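Local coordinates for cellulosomal scaffoldin adaptor protein B (Acetivibrio cellulolyticus, PDB 3FNK), which serves in the cellulosome as an adaptor scaffoldin, of which this chain is the second type II cohesin module, a dockerin-binding domain, at residues S40-N45 / L98-T103; G146-T151 / Y164-P169. One frame throughout, in Å; residues are numbered along the deposited sequence.

Contact 1. Residues S40-N45 / L98-T103; sequences SGYQVN and LSRSYT. With EDO (1,2-ethanediol), chain D.
One face of the Tyr42 ring lies over the backbone of the neighbouring strand, with Arg100 N 3.8 Å above the ring plane, over its centre. This is an antiparallel pair of central strands in the cohesin beta sandwich. Five backbone hydrogen bonds join the two strands. Two of them link Tyr42 and Arg100: Tyr42 N to Arg100 O is 2.9 Å, and Arg100 N to Tyr42 O is 3.1 Å. The Tyr42 torsion (chi1 71°) places CG between the backbone N and the carbonyl carbon, which swings the ring across to the partner strand. Its CE2 then meets Arg100 CB at 3.4 Å, and its CE1 meets Leu98 CB at 3.9 Å. The sheet face that bears Tyr42, Val44 and Leu98 turns to the core. There Tyr42 touches Leu120 and Ala121 of strand 118-127 in the other sheet. Arg100 runs out extended, and its NE bonds to Leu76 O. On the other face of the sheet, Ser101 OG lies 3.5 Å from Gly41 CA. Water also bridges Ser101 OG to Tyr42 O. The extended Gln43 bonds through NE2 to Asn97 OD1, while Gln43 CG passes 3.3 Å from Ser99 OG.

Contact 2. Residues G146-T151 / Y164-P169; sequences GITGTT and YFVIQP
Thr150 and Tyr164 share a first torsion: Thr150 OG1 (chi1 74°) and Tyr164 CG (chi1 67°) each stand between their backbone N and carbonyl carbon. This turns the threonine hydroxyl back into its own loop and brings the tyrosine hydroxyl up to it. The loop is a beta turn close to type I', with Thr148 and Gly149 at its corners, leading into strand 150-154. Ile147 N bonds to Thr150 O, and a weak bond returns from Thr150 N to Ile147 O. Thr150 OG1 adds a third link by donating to Ile147 O at 2.7 Å. That bond lies in the carbonyl plane, on a lone pair. Tyr164 OH is 2.8 Å from Thr150 OG1, which sits at the ring edge. This is probably a hydrogen bond, though the tyrosine proton has another acceptor within reach. The Ile147 and Tyr164 side chains come from opposite directions, with Ile147 CD1 4.0 Å from Tyr164 CE2. Val166, on strand 165-167, packs against the turn. Its CG2 is 3.4 Å from Ile147 O, and it meets the Thr150 side chain tip to tip. Val166 and Thr150 also touch Phe137. The contact thus sets the turn before strand 150-154 on a strand of the other sandwich sheet. Gln168 OE1 bonds to Phe137 N, and its NE2 lies 3.3 Å from Thr148 CG2.

How the contacts relate
The two contacts lie about 13 Å apart between centres and follow each other along the chain, contact 1 closing before contact 2 opens. They meet in the antiparallel sheet, where strand 39-47 pairs with strand 95-102 and also with strand 150-154. Probable hydrogen bonds join them directly: Gln43 N to Thr151 O and Asn45 N to Gly149 O, both 2.8 Å. The two strands of contact 1 both belong to this sheet. Contact 2 leads from it to strand 165-167, which pairs in parallel with strand 11-16 in the mixed sheet. Together they trace a path across one sheet and over to the other, joining the two layers of the cohesin sandwich.

Contact 1. Residues S40-N45 / L98-T103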
loop_
_atom_site.group_PDB
_atom_site.type_symbol
_atom_site.label_atom_id
_atom_site.label_comp_id
_atom_site.label_asym_id
_atom_site.label_seq_id
_atom_site.Cartn_x
_atom_site.Cartn_y
_atom_site.Cartn_z
ATOM N N SER A 40 -13.448 -0.748 3.833
ATOM C CA SER A 40 -13.871 0.410 3.001
ATOM C C SER A 40 -12.791 1.450 2.717
ATOM O O SER A 40 -13.093 2.460 2.067
ATOM C CB SER A 40 -15.069 1.120 3.624
ATOM O OG SER A 40 -14.652 1.683 4.842
ATOM N N GLY A 41 -11.563 1.243 3.225
ATOM C CA GLY A 41 -10.475 2.218 2.992
ATOM C C GLY A 41 -9.226 1.962 3.807
ATOM O O GLY A 41 -9.253 1.210 4.786
ATOM N N TYR A 42 -8.116 2.559 3.395
ATOM C CA TYR A 42 -6.815 2.306 4.017
ATOM C C TYR A 42 -6.026 3.565 4.114
ATOM O O TYR A 42 -6.165 4.472 3.257
ATOM C CB TYR A 42 -5.957 1.352 3.181
ATOM C CG TYR A 42 -5.412 1.949 1.848
ATOM C CD1 TYR A 42 -4.198 2.654 1.811
ATOM C CD2 TYR A 42 -6.114 1.808 0.665
ATOM C CE1 TYR A 42 -3.706 3.229 0.628
ATOM C CE2 TYR A 42 -5.603 2.350 -0.580
ATOM C CZ TYR A 42 -4.419 3.057 -0.566
ATOM O OH TYR A 42 -3.918 3.577 -1.742
ATOM N N GLN A 43 -5.177 3.604 5.133
ATOM C CA GLN A 43 -4.065 4.513 5.141
ATOM C C GLN A 43 -2.828 3.665 5.424
ATOM O O GLN A 43 -2.856 2.854 6.351
ATOM C CB GLN A 43 -4.223 5.588 6.205
ATOM C CG GLN A 43 -3.049 6.565 6.153
ATOM C CD GLN A 43 -3.084 7.517 7.334
ATOM O OE1 GLN A 43 -3.840 7.311 8.274
ATOM N NE2 GLN A 43 -2.276 8.565 7.281
ATOM N N VAL A 44 -1.761 3.860 4.649
ATOM C CA VAL A 44 -0.488 3.163 4.939
ATOM C C VAL A 44 0.702 4.073 4.840
ATOM O O VAL A 44 0.743 4.937 3.986
ATOM C CB VAL A 44 -0.240 1.956 3.991
ATOM C CG1 VAL A 44 -1.291 0.894 4.208
ATOM C CG2 VAL A 44 -0.199 2.389 2.528
ATOM N N ASN A 45 1.687 3.836 5.696
ATOM C CA ASN A 45 2.914 4.620 5.740
ATOM C C ASN A 45 4.069 3.663 5.364
ATOM O O ASN A 45 4.235 2.592 5.976
ATOM C CB ASN A 45 3.091 5.182 7.143
ATOM C CG ASN A 45 4.103 6.296 7.199
ATOM O OD1 ASN A 45 3.898 7.371 6.623
ATOM N ND2 ASN A 45 5.209 6.060 7.914
ATOM N N LEU A 98 -0.140 7.089 1.857
ATOM C CA LEU A 98 -1.181 6.958 0.871
ATOM C C LEU A 98 -2.480 6.577 1.569
ATOM O O LEU A 98 -2.494 5.712 2.471
ATOM C CB LEU A 98 -0.878 5.796 -0.071
ATOM C CG LEU A 98 0.551 5.502 -0.533
ATOM C CD1 LEU A 98 0.595 4.144 -1.205
ATOM C CD2 LEU A 98 0.975 6.566 -1.526
ATOM N N SER A 99 -3.569 7.181 1.114
ATOM C CA SER A 99 -4.901 6.884 1.626
ATOM C C SER A 99 -5.884 6.863 0.505
ATOM O O SER A 99 -5.871 7.731 -0.362
ATOM C CB SER A 99 -5.373 7.932 2.611
ATOM O OG SER A 99 -4.471 8.099 3.650
ATOM N N ARG A 100 -6.762 5.875 0.552
ATOM C CA ARG A 100 -7.905 5.812 -0.304
ATOM C C ARG A 100 -9.075 5.214 0.468
ATOM O O ARG A 100 -8.923 4.128 1.085
ATOM C CB ARG A 100 -7.562 4.976 -1.540
ATOM C CG ARG A 100 -8.643 4.988 -2.583
ATOM C CD ARG A 100 -8.254 4.274 -3.885
ATOM N NE ARG A 100 -9.373 4.324 -4.834
ATOM C CZ ARG A 100 -9.410 5.050 -5.965
ATOM N NH1 ARG A 100 -8.375 5.825 -6.317
ATOM N NH2 ARG A 100 -10.487 4.988 -6.765
ATOM N N SER A 101 -10.238 5.882 0.411
ATOM C CA SER A 101 -11.464 5.409 1.074
ATOM C C SER A 101 -12.720 5.644 0.216
ATOM O O SER A 101 -12.768 6.583 -0.543
ATOM C CB SER A 101 -11.729 6.160 2.390
ATOM O OG SER A 101 -11.047 5.612 3.500
ATOM N N TYR A 102 -13.731 4.791 0.370
ATOM C CA TYR A 102 -15.085 5.124 -0.042
ATOM C C TYR A 102 -15.685 6.135 0.926
ATOM O O TYR A 102 -15.415 6.077 2.135
ATOM C CB TYR A 102 -15.927 3.859 -0.039
ATOM C CG TYR A 102 -15.664 2.932 -1.220
ATOM C CD1 TYR A 102 -15.708 1.538 -1.067
ATOM C CD2 TYR A 102 -15.368 3.443 -2.476
ATOM C CE1 TYR A 102 -15.488 0.683 -2.143
ATOM C CE2 TYR A 102 -15.122 2.598 -3.559
ATOM C CZ TYR A 102 -15.219 1.211 -3.397
ATOM O OH TYR A 102 -14.971 0.375 -4.476
ATOM N N THR A 103 -16.528 7.034 0.413
ATOM C CA THR A 103 -17.196 8.030 1.250
ATOM C C THR A 103 -18.717 7.825 1.327
ATOM O O THR A 103 -19.344 8.194 2.339
ATOM C CB THR A 103 -16.923 9.484 0.738
ATOM O OG1 THR A 103 -17.202 9.559 -0.659
ATOM C CG2 THR A 103 -15.475 9.878 0.985
HETATM C C1 EDO D . -2.950 10.887 2.929
HETATM O O1 EDO D . -2.253 9.653 3.152
HETATM C C2 EDO D . -2.594 11.829 4.053
HETATM O O2 EDO D . -3.405 11.545 5.184
HETATM O O HOH W 1 -13.428 4.210 4.933
HETATM O O HOH W 2 -8.471 6.310 4.073
#

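Contact 2. Residues G146-T151 / Y164-P169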
loop_
_atom_site.group_PDB
_atom_site.type_symbol
_atom_site.label_atom_id
_atom_site.label_comp_id
_atom_site.label_asym_id
_atom_site.label_seq_id
_atom_site.Cartn_x
_atom_site.Cartn_y
_atom_site.Cartn_z
ATOM N N GLY A 146 -1.722 3.841 14.126
ATOM C CA GLY A 146 -1.228 2.935 13.053
ATOM C C GLY A 146 -0.842 1.543 13.565
ATOM O O GLY A 146 -0.118 1.449 14.519
ATOM N N ILE A 147 -1.345 0.472 12.953
ATOM C CA ILE A 147 -0.882 -0.867 13.284
ATOM C C ILE A 147 0.260 -1.146 12.339
ATOM O O ILE A 147 0.042 -1.445 11.132
ATOM C CB ILE A 147 -2.019 -1.938 13.125
ATOM C CG1 ILE A 147 -3.127 -1.666 14.150
ATOM C CG2 ILE A 147 -1.430 -3.403 13.207
ATOM C CD1 ILE A 147 -4.447 -2.473 13.952
ATOM N N THR A 148 1.489 -1.007 12.848
ATOM C CA THR A 148 2.675 -1.172 11.994
ATOM C C THR A 148 2.527 -0.394 10.662
ATOM O O THR A 148 2.688 -0.937 9.576
ATOM C CB THR A 148 2.996 -2.673 11.744
ATOM O OG1 THR A 148 2.960 -3.380 12.991
ATOM C CG2 THR A 148 4.368 -2.829 11.106
ATOM N N GLY A 149 2.206 0.891 10.775
ATOM C CA GLY A 149 2.121 1.775 9.616
ATOM C C GLY A 149 0.838 1.609 8.799
ATOM O O GLY A 149 0.798 2.013 7.643
ATOM N N THR A 150 -0.189 0.974 9.364
ATOM C CA THR A 150 -1.421 0.709 8.607
ATOM C C THR A 150 -2.660 1.074 9.421
ATOM O O THR A 150 -2.752 0.813 10.634
ATOM C CB THR A 150 -1.581 -0.792 8.125
ATOM O OG1 THR A 150 -1.912 -1.633 9.237
ATOM C CG2 THR A 150 -0.339 -1.326 7.397
ATOM N N THR A 151 -3.658 1.623 8.718
ATOM C CA THR A 151 -4.993 1.817 9.301
ATOM C C THR A 151 -6.009 1.405 8.256
ATOM O O THR A 151 -5.954 1.849 7.111
ATOM C CB THR A 151 -5.208 3.285 9.689
ATOM O OG1 THR A 151 -4.373 3.612 10.796
ATOM C CG2 THR A 151 -6.666 3.554 10.070
ATOM N N TYR A 164 -5.784 -8.528 12.212
ATOM C CA TYR A 164 -5.072 -8.828 10.979
ATOM C C TYR A 164 -3.563 -8.663 11.176
ATOM O O TYR A 164 -3.146 -7.944 12.070
ATOM C CB TYR A 164 -5.586 -7.986 9.786
ATOM C CG TYR A 164 -5.289 -6.479 9.902
ATOM C CD1 TYR A 164 -4.096 -5.943 9.381
ATOM C CD2 TYR A 164 -6.175 -5.610 10.566
ATOM C CE1 TYR A 164 -3.808 -4.570 9.492
ATOM C CE2 TYR A 164 -5.897 -4.216 10.677
ATOM C CZ TYR A 164 -4.717 -3.718 10.139
ATOM O OH TYR A 164 -4.408 -2.373 10.219
ATOM N N PHE A 165 -2.789 -9.288 10.295
ATOM C CA PHE A 165 -1.334 -9.223 10.286
ATOM C C PHE A 165 -0.842 -8.242 9.251
ATOM O O PHE A 165 -1.430 -8.125 8.195
ATOM C CB PHE A 165 -0.750 -10.613 9.953
ATOM C CG PHE A 165 -1.040 -11.649 11.025
ATOM C CD1 PHE A 165 -2.204 -12.416 10.967
ATOM C CD2 PHE A 165 -0.151 -11.831 12.103
ATOM C CE1 PHE A 165 -2.490 -13.373 11.983
ATOM C CE2 PHE A 165 -0.418 -12.774 13.128
ATOM C CZ PHE A 165 -1.585 -13.559 13.051
ATOM N N VAL A 166 0.239 -7.544 9.554
ATOM C CA VAL A 166 0.943 -6.722 8.549
ATOM C C VAL A 166 2.164 -7.533 8.116
ATOM O O VAL A 166 3.054 -7.725 8.922
ATOM C CB VAL A 166 1.375 -5.365 9.183
ATOM C CG1 VAL A 166 2.277 -4.584 8.259
ATOM C CG2 VAL A 166 0.109 -4.522 9.607
ATOM N N ILE A 167 2.192 -8.040 6.883
ATOM C CA ILE A 167 3.263 -8.930 6.457
ATOM C C ILE A 167 4.235 -8.087 5.639
ATOM O O ILE A 167 3.880 -7.611 4.580
ATOM C CB ILE A 167 2.735 -10.126 5.629
ATOM C CG1 ILE A 167 1.729 -10.942 6.462
ATOM C CG2 ILE A 167 3.902 -11.020 5.122
ATOM C CD1 ILE A 167 0.895 -12.019 5.689
ATOM N N GLN A 168 5.421 -7.847 6.185
ATOM C CA GLN A 168 6.455 -7.025 5.520
ATOM C C GLN A 168 6.949 -7.714 4.251
ATOM O O GLN A 168 7.015 -8.936 4.208
ATOM C CB GLN A 168 7.593 -6.714 6.489
ATOM C CG GLN A 168 7.141 -6.089 7.808
ATOM C CD GLN A 168 6.768 -4.630 7.675
ATOM O OE1 GLN A 168 6.713 -4.088 6.577
ATOM N NE2 GLN A 168 6.500 -3.986 8.801
ATOM N N PRO A 169 7.250 -6.947 3.191
ATOM C CA PRO A 169 7.432 -7.562 1.865
ATOM C C PRO A 169 8.702 -8.371 1.609
ATOM O O PRO A 169 8.720 -9.175 0.667
ATOM C CB PRO A 169 7.424 -6.358 0.915
ATOM C CG PRO A 169 7.811 -5.215 1.767
ATOM C CD PRO A 169 7.235 -5.478 3.112
#